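Side-chain contact in cruciform cutting endonuclease 1, mitochondrial (Schizosaccharomyces pombe, PDB 1KCF), which resolves Holliday junctions in mitochondria, cleaving four-way DNA junctions at the point of strand exchange as a homodimer: residues 206-209 against 210-213. Sequence-based numbering, arbitrary orientation.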
loop_
_atom_site.group_PDB
_atom_site.type_symbol
_atom_site.label_atom_id
_atom_site.label_comp_id
_atom_site.label_asym_id
_atom_site.label_seq_id
_atom_site.Cartn_x
_atom_site.Cartn_y
_atom_site.Cartn_z
ATOM N N PHE A 206 12.788 -31.121 6.082
ATOM C CA PHE A 206 13.584 -30.119 5.397
ATOM C C PHE A 206 14.296 -30.673 4.171
ATOM O O PHE A 206 14.894 -31.743 4.217
ATOM C CB PHE A 206 14.610 -29.515 6.354
ATOM C CG PHE A 206 13.999 -28.832 7.538
ATOM C CD1 PHE A 206 13.458 -29.574 8.583
ATOM C CD2 PHE A 206 13.958 -27.446 7.609
ATOM C CE1 PHE A 206 12.884 -28.945 9.682
ATOM C CE2 PHE A 206 13.385 -26.805 8.703
ATOM C CZ PHE A 206 12.848 -27.557 9.743
ATOM N N GLU A 207 14.221 -29.929 3.072
ATOM C CA GLU A 207 14.863 -30.324 1.828
ATOM C C GLU A 207 16.375 -30.191 1.965
ATOM O O GLU A 207 17.125 -31.062 1.526
ATOM C CB GLU A 207 14.371 -29.446 0.675
ATOM C CG GLU A 207 15.139 -29.632 -0.627
ATOM C CD GLU A 207 14.687 -28.675 -1.714
ATOM O OE1 GLU A 207 14.543 -27.468 -1.425
ATOM O OE2 GLU A 207 14.487 -29.127 -2.862
ATOM N N ASN A 208 16.816 -29.097 2.579
ATOM C CA ASN A 208 18.240 -28.854 2.773
ATOM C C ASN A 208 18.577 -28.629 4.238
ATOM O O ASN A 208 17.717 -28.255 5.037
ATOM C CB ASN A 208 18.694 -27.644 1.957
ATOM C CG ASN A 208 17.772 -26.455 2.121
ATOM O OD1 ASN A 208 16.648 -26.460 1.619
ATOM N ND2 ASN A 208 18.237 -25.432 2.832
ATOM N N GLU A 209 19.841 -28.851 4.578
ATOM C CA GLU A 209 20.306 -28.694 5.945
ATOM C C GLU A 209 20.378 -27.242 6.414
ATOM O O GLU A 209 20.239 -26.971 7.601
ATOM C CB GLU A 209 21.671 -29.375 6.101
ATOM C CG GLU A 209 22.657 -29.052 4.995
ATOM C CD GLU A 209 23.313 -27.695 5.164
ATOM O OE1 GLU A 209 23.880 -27.188 4.174
ATOM O OE2 GLU A 209 23.274 -27.144 6.287
ATOM N N GLU A 210 20.587 -26.316 5.482
ATOM C CA GLU A 210 20.684 -24.895 5.820
ATOM C C GLU A 210 19.519 -24.412 6.683
ATOM O O GLU A 210 19.721 -23.908 7.790
ATOM C CB GLU A 210 20.757 -24.053 4.542
ATOM C CG GLU A 210 22.032 -24.259 3.735
ATOM C CD GLU A 210 23.268 -23.766 4.467
ATOM O OE1 GLU A 210 23.390 -22.538 4.672
ATOM O OE2 GLU A 210 24.115 -24.605 4.842
ATOM N N ALA A 211 18.303 -24.566 6.171
ATOM C CA ALA A 211 17.111 -24.147 6.895
ATOM C C ALA A 211 17.055 -24.825 8.257
ATOM O O ALA A 211 16.883 -24.165 9.281
ATOM C CB ALA A 211 15.861 -24.485 6.089
ATOM N N LEU A 212 17.204 -26.147 8.264
ATOM C CA LEU A 212 17.175 -26.906 9.508
ATOM C C LEU A 212 18.237 -26.353 10.454
ATOM O O LEU A 212 18.026 -26.278 11.664
ATOM C CB LEU A 212 17.460 -28.386 9.238
ATOM C CG LEU A 212 16.822 -29.439 10.154
ATOM C CD1 LEU A 212 17.605 -30.735 10.033
ATOM C CD2 LEU A 212 16.809 -28.973 11.603
ATOM N N TYR A 213 19.374 -25.956 9.891
ATOM C CA TYR A 213 20.473 -25.417 10.683
ATOM C C TYR A 213 20.110 -24.103 11.370
ATOM O O TYR A 213 20.405 -23.915 12.552
ATOM C CB TYR A 213 21.714 -25.197 9.808
ATOM C CG TYR A 213 22.959 -24.874 10.608
ATOM C CD1 TYR A 213 23.606 -25.859 11.352
ATOM C CD2 TYR A 213 23.471 -23.574 10.648
ATOM C CE1 TYR A 213 24.731 -25.562 12.120
ATOM C CE2 TYR A 213 24.597 -23.266 11.413
ATOM C CZ TYR A 213 25.219 -24.266 12.148
ATOM O OH TYR A 213 26.319 -23.970 12.924
#
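A backbone bond from Tyr-213 N to Glu-209 O, 2.7 Å long, closes the first turn of helix 209-217. In this RNase H-like fold of the RuvC resolvase family, the turn leads from strand 204-206, at one edge of the sheet within this chain, into the helix, and Asn-208 stands at the N-cap position. Phe-206, the last residue of the strand, reaches forward to the first turn. Its CG is anti to the carbonyl carbon (chi1 -61°), which brings the ring alongside the turn, one face toward Leu-212, whose CG sits 3.9 Å from the ring centroid, offset toward the rim, in a CH-pi contact. Ala-211 CB meets the same ring at its edge, 3.8 Å from CD2. Phe-206 also touches Ile-67 of the neighbouring strand 65-73, so its side chain joins that strand to the helix start. Replacing Phe-206 by an alanine would remove the ring and is likely to leave Leu-212 CG and Ala-211 CB without their aromatic partner, opening a gap beside the first turn. On the exposed part of the turn, Glu-209 and Glu-210 run side by side, both bent at chi2, with their carboxylate planes nearly perpendicular (82°). One of the two acids probably holds a proton, its pKa raised by the other: Glu-209 OE1 lies 2.7 Å from Glu-210 OE2.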